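Local coordinates for putative curved DNA-binding protein (Chaetomium thermophilum var. thermophilum DSM 1495, PDB 4IPA) that probably takes part in ribosome biogenesis as Arx1, a member of the M24 methionine aminopeptidase family, and may also bind DNA, at residues F92-T97 with E332-K337; I211-T216 with S261-Q266; P115-L120 with V342-T347; K52-C57 with P98-E103. One frame throughout, in Å; residues are numbered along the deposited sequence.

Contact 1 (F92-T97 with E332-K337)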
loop_
_atom_site.group_PDB
_atom_site.type_symbol
_atom_site.label_atom_id
_atom_site.label_comp_id
_atom_site.label_asym_id
_atom_site.label_seq_id
_atom_site.Cartn_x
_atom_site.Cartn_y
_atom_site.Cartn_z
ATOM N N PHE A 92 2.232 -6.978 -12.072
ATOM C CA PHE A 92 2.639 -5.597 -11.800
ATOM C C PHE A 92 2.856 -5.352 -10.301
ATOM O O PHE A 92 1.989 -5.669 -9.486
ATOM C CB PHE A 92 1.588 -4.608 -12.313
ATOM C CG PHE A 92 1.537 -4.477 -13.819
ATOM C CD1 PHE A 92 1.430 -5.597 -14.631
ATOM C CD2 PHE A 92 1.540 -3.229 -14.411
ATOM C CE1 PHE A 92 1.362 -5.469 -16.005
ATOM C CE2 PHE A 92 1.468 -3.094 -15.787
ATOM C CZ PHE A 92 1.382 -4.218 -16.586
ATOM N N ILE A 93 3.993 -4.758 -9.946
ATOM C CA ILE A 93 4.260 -4.392 -8.555
ATOM C C ILE A 93 4.037 -2.899 -8.291
ATOM O O ILE A 93 3.226 -2.531 -7.450
ATOM C CB ILE A 93 5.673 -4.792 -8.128
ATOM C CG1 ILE A 93 5.772 -6.320 -8.113
ATOM C CG2 ILE A 93 5.989 -4.198 -6.765
ATOM C CD1 ILE A 93 7.182 -6.864 -8.057
ATOM N N THR A 94 4.754 -2.040 -8.999
ATOM C CA THR A 94 4.466 -0.619 -8.927
ATOM C C THR A 94 2.976 -0.345 -9.210
ATOM O O THR A 94 2.436 -0.834 -10.182
ATOM C CB THR A 94 5.297 0.166 -9.929
ATOM O OG1 THR A 94 6.678 -0.122 -9.708
ATOM C CG2 THR A 94 5.053 1.674 -9.750
ATOM N N PRO A 95 2.308 0.423 -8.342
ATOM C CA PRO A 95 0.887 0.706 -8.591
ATOM C C PRO A 95 0.712 1.325 -9.981
ATOM O O PRO A 95 1.408 2.287 -10.295
ATOM C CB PRO A 95 0.530 1.724 -7.501
ATOM C CG PRO A 95 1.526 1.487 -6.416
ATOM C CD PRO A 95 2.797 1.018 -7.084
ATOM N N TYR A 96 -0.211 0.783 -10.777
ATOM C CA TYR A 96 -0.367 1.139 -12.179
ATOM C C TYR A 96 -1.459 2.197 -12.399
ATOM O O TYR A 96 -2.573 2.065 -11.886
ATOM C CB TYR A 96 -0.694 -0.126 -12.980
ATOM C CG TYR A 96 -0.617 0.032 -14.480
ATOM C CD1 TYR A 96 0.529 0.534 -15.086
ATOM C CD2 TYR A 96 -1.674 -0.353 -15.292
ATOM C CE1 TYR A 96 0.607 0.673 -16.471
ATOM C CE2 TYR A 96 -1.607 -0.219 -16.664
ATOM C CZ TYR A 96 -0.460 0.292 -17.254
ATOM O OH TYR A 96 -0.390 0.422 -18.630
ATOM N N THR A 97 -1.142 3.238 -13.167
ATOM C CA THR A 97 -2.103 4.310 -13.456
ATOM C C THR A 97 -1.682 5.093 -14.712
ATOM O O THR A 97 -1.147 6.193 -14.622
ATOM C CB THR A 97 -2.315 5.257 -12.233
ATOM O OG1 THR A 97 -3.001 6.450 -12.638
ATOM C CG2 THR A 97 -0.987 5.640 -11.596
ATOM N N GLU A 332 9.456 4.101 -10.429
ATOM C CA GLU A 332 9.642 3.350 -11.657
ATOM C C GLU A 332 8.696 2.182 -11.717
ATOM O O GLU A 332 8.325 1.620 -10.695
ATOM C CB GLU A 332 11.090 2.860 -11.810
ATOM C CG GLU A 332 11.915 3.704 -12.804
ATOM C CD GLU A 332 11.256 3.830 -14.209
ATOM O OE1 GLU A 332 10.433 2.950 -14.579
ATOM O OE2 GLU A 332 11.566 4.808 -14.940
ATOM N N VAL A 333 8.300 1.842 -12.933
ATOM C CA VAL A 333 7.455 0.699 -13.178
ATOM C C VAL A 333 8.237 -0.605 -12.991
ATOM O O VAL A 333 9.211 -0.862 -13.686
ATOM C CB VAL A 333 6.906 0.753 -14.602
ATOM C CG1 VAL A 333 5.943 -0.388 -14.831
ATOM C CG2 VAL A 333 6.233 2.096 -14.835
ATOM N N THR A 334 7.805 -1.417 -12.038
ATOM C CA THR A 334 8.431 -2.705 -11.807
ATOM C C THR A 334 7.366 -3.781 -11.703
ATOM O O THR A 334 6.196 -3.499 -11.416
ATOM C CB THR A 334 9.272 -2.730 -10.520
ATOM O OG1 THR A 334 8.399 -2.724 -9.388
ATOM C CG2 THR A 334 10.219 -1.526 -10.456
ATOM N N GLY A 335 7.787 -5.017 -11.939
ATOM C CA GLY A 335 6.908 -6.167 -11.882
ATOM C C GLY A 335 7.724 -7.400 -11.531
ATOM O O GLY A 335 8.946 -7.336 -11.377
ATOM N N ASP A 336 7.047 -8.529 -11.394
ATOM C CA ASP A 336 7.724 -9.751 -10.993
ATOM C C ASP A 336 8.794 -10.136 -12.021
ATOM O O ASP A 336 8.518 -10.195 -13.220
ATOM C CB ASP A 336 6.716 -10.891 -10.790
ATOM C CG ASP A 336 7.371 -12.142 -10.285
ATOM O OD1 ASP A 336 7.618 -12.204 -9.071
ATOM O OD2 ASP A 336 7.687 -13.038 -11.102
ATOM N N LYS A 337 10.007 -10.395 -11.541
ATOM C CA LYS A 337 11.131 -10.682 -12.427
ATOM C C LYS A 337 10.842 -11.908 -13.288
ATOM O O LYS A 337 11.274 -11.981 -14.432
ATOM C CB LYS A 337 12.432 -10.873 -11.629
ATOM C CG LYS A 337 13.659 -11.248 -12.476
ATOM C CD LYS A 337 13.838 -12.765 -12.625
ATOM C CE LYS A 337 14.205 -13.427 -11.278
ATOM N NZ LYS A 337 14.291 -14.924 -11.364
#
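I93 lays its side chain against the backbone of G335, with CD1 resting 3.6 Å from G335 C and close to the amide of D336. Its chi1 of -67° sets CG1 opposite the carbonyl carbon, and the extended chain beyond then runs CD1 along the neighbouring backbone. Next to it the two backbones meet in a single beta bridge, F92 with G335, so the loop between strands 79-88 and 115-124 is docked onto strand 334-336, one half of a two-stranded antiparallel sheet with strand 264-266. T334 O is gripped twice from the same face of its plane: by I93 N at 2.9 Å and, from well above that plane, by T94 N at 3.2 Å.

The hub of the contact is T94 OG1, which donates to E332 O at 2.6 Å, in the carbonyl plane and on a lone pair, and accepts from T334 N at 2.9 Å over a bent path (139°). T334 OG1 lies 3.1 Å from T94 OG1. A valine at T94 would probably leave both E332 O and T334 N without their hydroxyl mate, leaving the loop here to its backbone bonds with T334 O. D336 turns its carboxylate elsewhere, to S258. The CB of F92 leaves the backbone away from 332-337, and its ring packs within its own loop, F92 CE2 sitting 3.8 Å above the centre of the Y96 ring.

Contact 2 (I211-T216 with S261-Q266)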
loop_
_atom_site.group_PDB
_atom_site.type_symbol
_atom_site.label_atom_id
_atom_site.label_comp_id
_atom_site.label_asym_id
_atom_site.label_seq_id
_atom_site.Cartn_x
_atom_site.Cartn_y
_atom_site.Cartn_z
ATOM N N ILE A 211 8.267 -13.738 -0.595
ATOM C CA ILE A 211 8.022 -12.338 -0.261
ATOM C C ILE A 211 8.613 -11.476 -1.359
ATOM O O ILE A 211 9.727 -11.729 -1.814
ATOM C CB ILE A 211 8.684 -11.939 1.091
ATOM C CG1 ILE A 211 8.052 -12.711 2.248
ATOM C CG2 ILE A 211 8.539 -10.433 1.344
ATOM C CD1 ILE A 211 6.618 -12.405 2.419
ATOM N N ILE A 212 7.892 -10.441 -1.773
ATOM C CA ILE A 212 8.461 -9.504 -2.736
ATOM C C ILE A 212 9.602 -8.642 -2.160
ATOM O O ILE A 212 9.426 -7.863 -1.215
ATOM C CB ILE A 212 7.396 -8.619 -3.361
ATOM C CG1 ILE A 212 6.328 -9.485 -4.042
ATOM C CG2 ILE A 212 8.033 -7.655 -4.343
ATOM C CD1 ILE A 212 5.096 -8.667 -4.448
ATOM N N GLU A 213 10.781 -8.805 -2.734
ATOM C CA GLU A 213 11.960 -8.081 -2.290
ATOM C C GLU A 213 11.717 -6.593 -2.011
ATOM O O GLU A 213 11.181 -5.881 -2.857
ATOM C CB GLU A 213 13.045 -8.197 -3.348
ATOM C CG GLU A 213 13.960 -9.367 -3.168
ATOM C CD GLU A 213 15.292 -9.147 -3.875
ATOM O OE1 GLU A 213 15.333 -8.359 -4.863
ATOM O OE2 GLU A 213 16.297 -9.750 -3.431
ATOM N N SER A 214 12.116 -6.147 -0.820
ATOM C CA SER A 214 12.131 -4.732 -0.463
ATOM C C SER A 214 10.749 -4.124 -0.312
ATOM O O SER A 214 10.592 -2.908 -0.420
ATOM C CB SER A 214 12.960 -3.907 -1.462
ATOM O OG SER A 214 14.335 -4.265 -1.407
ATOM N N THR A 215 9.749 -4.964 -0.073
ATOM C CA THR A 215 8.424 -4.475 0.284
ATOM C C THR A 215 8.532 -3.667 1.572
ATOM O O THR A 215 8.982 -4.171 2.583
ATOM C CB THR A 215 7.445 -5.643 0.455
ATOM O OG1 THR A 215 7.246 -6.252 -0.825
ATOM C CG2 THR A 215 6.107 -5.166 1.007
ATOM N N THR A 216 8.136 -2.407 1.523
ATOM C CA THR A 216 8.461 -1.479 2.596
ATOM C C THR A 216 7.225 -0.943 3.308
ATOM O O THR A 216 6.267 -0.515 2.668
ATOM C CB THR A 216 9.261 -0.275 2.042
ATOM O OG1 THR A 216 10.429 -0.749 1.368
ATOM C CG2 THR A 216 9.680 0.685 3.179
ATOM N N SER A 261 9.959 -15.907 -7.739
ATOM C CA SER A 261 11.061 -15.766 -6.795
ATOM C C SER A 261 10.873 -14.596 -5.827
ATOM O O SER A 261 11.569 -14.485 -4.811
ATOM C CB SER A 261 12.376 -15.561 -7.560
ATOM O OG SER A 261 12.459 -16.422 -8.679
ATOM N N GLY A 262 9.949 -13.708 -6.142
ATOM C CA GLY A 262 9.806 -12.506 -5.348
ATOM C C GLY A 262 10.888 -11.504 -5.702
ATOM O O GLY A 262 11.167 -10.596 -4.927
ATOM N N LYS A 263 11.500 -11.667 -6.876
ATOM C CA LYS A 263 12.448 -10.677 -7.365
ATOM C C LYS A 263 11.738 -9.629 -8.202
ATOM O O LYS A 263 10.688 -9.883 -8.799
ATOM C CB LYS A 263 13.581 -11.317 -8.171
ATOM C CG LYS A 263 14.889 -11.442 -7.399
ATOM C CD LYS A 263 14.710 -12.261 -6.152
ATOM C CE LYS A 263 16.011 -12.954 -5.736
ATOM N NZ LYS A 263 17.069 -12.023 -5.243
ATOM N N VAL A 264 12.326 -8.445 -8.245
ATOM C CA VAL A 264 11.687 -7.299 -8.856
ATOM C C VAL A 264 12.511 -6.882 -10.072
ATOM O O VAL A 264 13.739 -6.976 -10.066
ATOM C CB VAL A 264 11.563 -6.154 -7.827
ATOM C CG1 VAL A 264 11.259 -4.825 -8.498
ATOM C CG2 VAL A 264 10.505 -6.497 -6.805
ATOM N N LYS A 265 11.845 -6.424 -11.120
ATOM C CA LYS A 265 12.564 -5.988 -12.306
ATOM C C LYS A 265 11.840 -4.832 -13.007
ATOM O O LYS A 265 10.600 -4.784 -13.024
ATOM C CB LYS A 265 12.725 -7.189 -13.249
ATOM C CG LYS A 265 13.389 -6.879 -14.573
ATOM C CD LYS A 265 12.687 -7.625 -15.709
ATOM C CE LYS A 265 13.262 -9.023 -15.940
ATOM N NZ LYS A 265 14.681 -8.943 -16.422
ATOM N N GLN A 266 12.597 -3.915 -13.602
ATOM C CA GLN A 266 11.976 -2.789 -14.306
ATOM C C GLN A 266 11.230 -3.210 -15.580
ATOM O O GLN A 266 11.764 -3.939 -16.408
ATOM C CB GLN A 266 12.997 -1.698 -14.633
ATOM C CG GLN A 266 12.342 -0.428 -15.163
ATOM C CD GLN A 266 13.308 0.737 -15.358
ATOM O OE1 GLN A 266 14.492 0.651 -15.020
ATOM N NE2 GLN A 266 12.797 1.837 -15.904
HETATM O O HOH W 1 12.669 -12.789 -2.336
#
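E213 and K263 cross at a slant, and their charged ends meet in a salt bridge, E213 OE2 to K263 NZ, 3.0 Å. The ammonium comes from above the carboxylate, 64° out of its plane. The lysine leaves its CA pointing away from 211-216 and then folds back: bends at chi2 (59°) and chi4 return NZ to the glutamate, whose own chain runs out extended beyond CG. On another side of the backbone I212 and V264 meet at about a right angle, methyl on methyl, with CG2 of each 3.7 Å apart.

Between these two pairs the main chains are joined by a nearly straight bond (175°), from E213 N to G262 O at 2.9 Å, lying in the carbonyl plane. G262 has to be a glycine here: its backbone, with a positive phi, already calls for one, and any CB would run into I211 O. A water donates to both I211 O and S261 O, bridging the two carbonyls. K263 is also backbone-bonded to K337.

T215 OG1 bonds to I212 O at 2.7 Å, adding to the bond from T215 N to the same oxygen that closes the type II beta turn I212-T215, the turn that interrupts strand 210-220 just where it is pinned to the approach to strand 264-266.

Contact 3 (P115-L120 with V342-T347); sequences PIKIQL and VCRLLT
P115 opens the contact by setting CB and CG of its ring near V342 O, about 3.9 Å away. Two residues on, K117 turns its long chain back along its own strand, bent at chi2 and chi3, so that NZ ends beside the proline again. There K117 NZ donates to P115 O at 2.9 Å and across to V342 O at 3.1 Å, each time from above the carbonyl plane; P89 O and A90 O complete a cluster of carbonyls that satisfies this buried ammonium. V342 CG2 packs beside it, 3.5 Å from K117 NZ.

The methylenes of K117 pack against R344, whose chain crosses them at about a right angle, K117 CG lying 3.8 Å from R344 NE. Q119, extended from CG onward, brings its amide to the edge of the R344 guanidinium, the two planes 56° apart, while L346 CD1 closes on the amide from two residues further along 342-347. R344 NH1 is also held by a salt bridge to E254, which would balance its buried charge.

The axes of the two strand segments come within 7.0 Å, at 28° to each other; the strands belong to different antiparallel sheets, meeting through side chains rather than by backbone pairing. Such facing sheets form the core of the pita-bread fold of the M24 family.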
loop_
_atom_site.group_PDB
_atom_site.type_symbol
_atom_site.label_atom_id
_atom_site.label_comp_id
_atom_site.label_asym_id
_atom_site.label_seq_id
_atom_site.Cartn_x
_atom_site.Cartn_y
_atom_site.Cartn_z
ATOM N N PRO A 115 -5.103 -11.694 -10.440
ATOM C CA PRO A 115 -5.047 -10.951 -9.175
ATOM C C PRO A 115 -4.730 -9.475 -9.434
ATOM O O PRO A 115 -3.648 -9.140 -9.890
ATOM C CB PRO A 115 -3.925 -11.657 -8.400
ATOM C CG PRO A 115 -3.052 -12.236 -9.459
ATOM C CD PRO A 115 -3.928 -12.561 -10.638
ATOM N N ILE A 116 -5.699 -8.617 -9.147
ATOM C CA ILE A 116 -5.623 -7.189 -9.420
ATOM C C ILE A 116 -5.390 -6.446 -8.115
ATOM O O ILE A 116 -6.145 -6.632 -7.151
ATOM C CB ILE A 116 -6.963 -6.662 -10.039
ATOM C CG1 ILE A 116 -7.338 -7.453 -11.302
ATOM C CG2 ILE A 116 -6.883 -5.174 -10.326
ATOM C CD1 ILE A 116 -6.228 -7.500 -12.330
ATOM N N LYS A 117 -4.353 -5.611 -8.080
ATOM C CA LYS A 117 -4.046 -4.804 -6.904
ATOM C C LYS A 117 -4.694 -3.452 -7.053
ATOM O O LYS A 117 -4.452 -2.745 -8.021
ATOM C CB LYS A 117 -2.536 -4.622 -6.704
ATOM C CG LYS A 117 -1.856 -5.803 -6.086
ATOM C CD LYS A 117 -1.921 -7.003 -7.017
ATOM C CE LYS A 117 -1.075 -6.776 -8.270
ATOM N NZ LYS A 117 -1.057 -8.004 -9.132
ATOM N N ILE A 118 -5.530 -3.106 -6.091
ATOM C CA ILE A 118 -6.171 -1.813 -6.088
ATOM C C ILE A 118 -5.656 -1.041 -4.882
ATOM O O ILE A 118 -5.885 -1.418 -3.730
ATOM C CB ILE A 118 -7.687 -1.957 -6.062
ATOM C CG1 ILE A 118 -8.129 -2.834 -7.240
ATOM C CG2 ILE A 118 -8.353 -0.582 -6.132
ATOM C CD1 ILE A 118 -9.118 -3.903 -6.874
ATOM N N GLN A 119 -4.905 0.010 -5.162
ATOM C CA GLN A 119 -4.292 0.818 -4.126
ATOM C C GLN A 119 -4.654 2.268 -4.377
ATOM O O GLN A 119 -4.486 2.791 -5.487
ATOM C CB GLN A 119 -2.776 0.624 -4.118
ATOM C CG GLN A 119 -2.001 1.536 -3.170
ATOM C CD GLN A 119 -0.569 1.029 -2.959
ATOM O OE1 GLN A 119 0.356 1.797 -2.667
ATOM N NE2 GLN A 119 -0.390 -0.282 -3.113
ATOM N N LEU A 120 -5.166 2.911 -3.338
ATOM C CA LEU A 120 -5.587 4.291 -3.445
ATOM C C LEU A 120 -5.652 4.848 -2.044
ATOM O O LEU A 120 -5.462 4.114 -1.081
ATOM C CB LEU A 120 -6.957 4.369 -4.120
ATOM C CG LEU A 120 -8.096 3.574 -3.486
ATOM C CD1 LEU A 120 -8.796 4.395 -2.413
ATOM C CD2 LEU A 120 -9.101 3.141 -4.571
ATOM N N VAL A 342 1.517 -11.588 -8.619
ATOM C CA VAL A 342 1.824 -11.111 -7.285
ATOM C C VAL A 342 0.557 -10.694 -6.565
ATOM O O VAL A 342 -0.458 -10.381 -7.192
ATOM C CB VAL A 342 2.812 -9.926 -7.290
ATOM C CG1 VAL A 342 4.078 -10.298 -8.056
ATOM C CG2 VAL A 342 2.150 -8.672 -7.862
ATOM N N CYS A 343 0.629 -10.710 -5.240
ATOM C CA CYS A 343 -0.476 -10.332 -4.390
ATOM C C CYS A 343 0.035 -9.321 -3.356
ATOM O O CYS A 343 1.129 -9.485 -2.832
ATOM C CB CYS A 343 -1.025 -11.593 -3.722
ATOM S SG CYS A 343 -2.460 -11.352 -2.677
ATOM N N ARG A 344 -0.739 -8.270 -3.083
ATOM C CA ARG A 344 -0.308 -7.222 -2.141
ATOM C C ARG A 344 -1.441 -6.749 -1.233
ATOM O O ARG A 344 -2.613 -6.669 -1.638
ATOM C CB ARG A 344 0.284 -6.000 -2.876
ATOM C CG ARG A 344 1.467 -6.312 -3.802
ATOM C CD ARG A 344 2.213 -5.036 -4.254
ATOM N NE ARG A 344 1.340 -4.132 -4.995
ATOM C CZ ARG A 344 0.839 -2.997 -4.505
ATOM N NH1 ARG A 344 1.135 -2.598 -3.266
ATOM N NH2 ARG A 344 0.051 -2.255 -5.263
ATOM N N LEU A 345 -1.095 -6.455 0.008
ATOM C CA LEU A 345 -2.019 -5.782 0.908
ATOM C C LEU A 345 -1.324 -4.590 1.541
ATOM O O LEU A 345 -0.119 -4.612 1.781
ATOM C CB LEU A 345 -2.488 -6.730 2.000
ATOM C CG LEU A 345 -3.310 -7.932 1.528
ATOM C CD1 LEU A 345 -3.308 -9.033 2.604
ATOM C CD2 LEU A 345 -4.723 -7.489 1.171
ATOM N N LEU A 346 -2.098 -3.553 1.825
ATOM C CA LEU A 346 -1.558 -2.364 2.438
ATOM C C LEU A 346 -2.635 -1.861 3.385
ATOM O O LEU A 346 -3.784 -1.621 2.992
ATOM C CB LEU A 346 -1.173 -1.304 1.386
ATOM C CG LEU A 346 -0.067 -0.309 1.792
ATOM C CD1 LEU A 346 0.526 0.495 0.599
ATOM C CD2 LEU A 346 -0.544 0.632 2.897
ATOM N N THR A 347 -2.249 -1.734 4.644
ATOM C CA THR A 347 -3.152 -1.319 5.694
ATOM C C THR A 347 -2.531 -0.117 6.394
ATOM O O THR A 347 -1.346 -0.127 6.724
ATOM C CB THR A 347 -3.333 -2.460 6.724
ATOM O OG1 THR A 347 -3.744 -3.665 6.054
ATOM C CG2 THR A 347 -4.366 -2.084 7.782
#

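Contact 4 (K52-C57 with P98-E103); sequences KIIDIC and PLRSDE
The first turn of helix 53-69, with K52 in the N-cap position, lies alongside the irregular 98-103 loop, and the backbones come nearest at I54 and P98, whose CA atoms are 6.5 Å apart. I54 bridges the two. With CG1 opposite the backbone N (chi1 -165°), I54 drives its CD1 into the bend of the loop, 3.3 Å from L99 C and close to the P98 carbonyl and R100 N, a tight fit. I54 CG2 lies over one face of the R100 guanidinium, 3.3 Å from R100 NH2. I53 adds a looser touch, CG2 to P98 CD at 4.2 Å.

R100 folds at chi3 to reach the helix, where NH2 donates to D55 OD1 at 2.9 Å (147°). The acceptor sits at the edge of the guanidinium, the two planar groups being nearly coplanar, and E58 takes the same NH2 in a second salt bridge. A water bonded to D55 OD1 also lies beside R100 NH1 and K52 NZ. Cutting I54 back to alanine would probably open a gap against P98 and L99 and strip the R100 guanidinium of the methyl on its face.

K52, D55 and R100 thus make a salt-bridge network, its K52-D55 link a long one, at the N-terminal end of a helix, tying a surface loop to its first turn.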
loop_
_atom_site.group_PDB
_atom_site.type_symbol
_atom_site.label_atom_id
_atom_site.label_comp_id
_atom_site.label_asym_id
_atom_site.label_seq_id
_atom_site.Cartn_x
_atom_site.Cartn_y
_atom_site.Cartn_z
ATOM N N LYS A 52 -11.556 -1.395 -19.024
ATOM C CA LYS A 52 -10.324 -0.691 -19.313
ATOM C C LYS A 52 -9.762 -0.067 -18.041
ATOM O O LYS A 52 -10.438 0.719 -17.371
ATOM C CB LYS A 52 -10.594 0.406 -20.345
ATOM C CG LYS A 52 -11.241 -0.095 -21.619
ATOM C CD LYS A 52 -11.842 1.040 -22.431
ATOM C CE LYS A 52 -10.776 2.023 -22.894
ATOM N NZ LYS A 52 -11.384 3.182 -23.612
ATOM N N ILE A 53 -8.515 -0.399 -17.727
ATOM C CA ILE A 53 -7.858 0.143 -16.552
ATOM C C ILE A 53 -7.930 1.670 -16.454
ATOM O O ILE A 53 -8.168 2.206 -15.365
ATOM C CB ILE A 53 -6.386 -0.345 -16.451
ATOM C CG1 ILE A 53 -6.364 -1.843 -16.163
ATOM C CG2 ILE A 53 -5.648 0.377 -15.339
ATOM C CD1 ILE A 53 -4.968 -2.431 -16.050
ATOM N N ILE A 54 -7.722 2.374 -17.567
ATOM C CA ILE A 54 -7.703 3.833 -17.500
ATOM C C ILE A 54 -9.061 4.403 -17.087
ATOM O O ILE A 54 -9.126 5.447 -16.440
ATOM C CB ILE A 54 -7.210 4.517 -18.809
ATOM C CG1 ILE A 54 -6.879 5.988 -18.537
ATOM C CG2 ILE A 54 -8.255 4.448 -19.900
ATOM C CD1 ILE A 54 -5.514 6.377 -18.955
ATOM N N ASP A 55 -10.137 3.715 -17.457
ATOM C CA ASP A 55 -11.472 4.140 -17.075
ATOM C C ASP A 55 -11.696 3.979 -15.575
ATOM O O ASP A 55 -12.272 4.860 -14.927
ATOM C CB ASP A 55 -12.534 3.359 -17.854
ATOM C CG ASP A 55 -12.593 3.761 -19.316
ATOM O OD1 ASP A 55 -12.049 4.832 -19.665
ATOM O OD2 ASP A 55 -13.191 3.006 -20.112
ATOM N N ILE A 56 -11.244 2.852 -15.034
ATOM C CA ILE A 56 -11.362 2.576 -13.607
ATOM C C ILE A 56 -10.594 3.594 -12.755
ATOM O O ILE A 56 -11.142 4.141 -11.801
ATOM C CB ILE A 56 -10.890 1.151 -13.278
ATOM C CG1 ILE A 56 -11.567 0.143 -14.216
ATOM C CG2 ILE A 56 -11.202 0.815 -11.826
ATOM C CD1 ILE A 56 -11.041 -1.280 -14.100
ATOM N N CYS A 57 -9.335 3.853 -13.108
ATOM C CA CYS A 57 -8.526 4.844 -12.401
ATOM C C CYS A 57 -9.171 6.223 -12.456
ATOM O O CYS A 57 -9.228 6.928 -11.442
ATOM C CB CYS A 57 -7.111 4.925 -12.980
ATOM S SG CYS A 57 -6.132 3.432 -12.822
ATOM N N PRO A 98 -1.950 4.517 -15.897
ATOM C CA PRO A 98 -1.345 4.970 -17.157
ATOM C C PRO A 98 -1.945 6.252 -17.749
ATOM O O PRO A 98 -3.012 6.704 -17.327
ATOM C CB PRO A 98 -1.584 3.784 -18.090
ATOM C CG PRO A 98 -2.870 3.199 -17.613
ATOM C CD PRO A 98 -2.893 3.406 -16.104
ATOM N N LEU A 99 -1.247 6.836 -18.722
ATOM C CA LEU A 99 -1.762 8.016 -19.439
ATOM C C LEU A 99 -2.840 7.653 -20.454
ATOM O O LEU A 99 -2.789 6.596 -21.079
ATOM C CB LEU A 99 -0.642 8.755 -20.152
ATOM C CG LEU A 99 0.439 9.342 -19.246
ATOM C CD1 LEU A 99 1.406 10.188 -20.051
ATOM C CD2 LEU A 99 -0.207 10.168 -18.140
ATOM N N ARG A 100 -3.812 8.536 -20.620
ATOM C CA ARG A 100 -4.821 8.351 -21.660
ATOM C C ARG A 100 -4.216 8.469 -23.064
ATOM O O ARG A 100 -4.645 7.766 -23.983
ATOM C CB ARG A 100 -5.997 9.329 -21.489
ATOM C CG ARG A 100 -7.148 9.044 -22.442
ATOM C CD ARG A 100 -8.468 9.656 -21.983
ATOM N NE ARG A 100 -9.130 8.875 -20.940
ATOM C CZ ARG A 100 -9.691 7.683 -21.127
ATOM N NH1 ARG A 100 -9.662 7.107 -22.321
ATOM N NH2 ARG A 100 -10.275 7.056 -20.114
ATOM N N SER A 101 -3.205 9.328 -23.209
ATOM C CA SER A 101 -2.550 9.566 -24.502
ATOM C C SER A 101 -1.510 8.506 -24.892
ATOM O O SER A 101 -0.985 8.530 -26.003
ATOM C CB SER A 101 -1.885 10.947 -24.514
ATOM O OG SER A 101 -0.826 11.004 -23.562
ATOM N N ASP A 102 -1.179 7.610 -23.969
ATOM C CA ASP A 102 -0.415 6.411 -24.329
ATOM C C ASP A 102 -1.437 5.390 -24.799
ATOM O O ASP A 102 -2.006 4.658 -23.990
ATOM C CB ASP A 102 0.361 5.867 -23.126
ATOM C CG ASP A 102 1.642 6.638 -22.860
ATOM O OD1 ASP A 102 2.090 7.397 -23.746
ATOM O OD2 ASP A 102 2.212 6.471 -21.772
ATOM N N GLU A 103 -1.687 5.367 -26.106
ATOM C CA GLU A 103 -2.816 4.630 -26.664
ATOM C C GLU A 103 -2.850 3.151 -26.293
ATOM O O GLU A 103 -3.894 2.634 -25.918
ATOM C CB GLU A 103 -2.867 4.780 -28.184
ATOM C CG GLU A 103 -3.558 6.044 -28.656
ATOM C CD GLU A 103 -3.506 6.198 -30.168
ATOM O OE1 GLU A 103 -3.124 5.219 -30.855
ATOM O OE2 GLU A 103 -3.841 7.297 -30.665
HETATM O O HOH W 2 -12.246 5.133 -22.470
#

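From the N terminus, the start of helix 53-69 waits for contact 4, which closes at 98-103, on the same loop whose earlier part, 92-97, has just opened contact 1; these two cross. Strand 115-124 opens contact 3. Contact 2 opens at 211-216 and closes at 261-266, a loop nested inside both contact 1 and contact 3 and in series after contact 4. The chain returns at 332-337 to close contact 1, then at 342-347 to close contact 3, and these two cross. Contacts 1 and 2 share the small sheet of strands 264-266 and 334-336, joined by backbone bonds, while contact 3 couples the two larger sheets and contact 4 ties the start of helix 53-69 to the loop between strands 79-88 and 115-124.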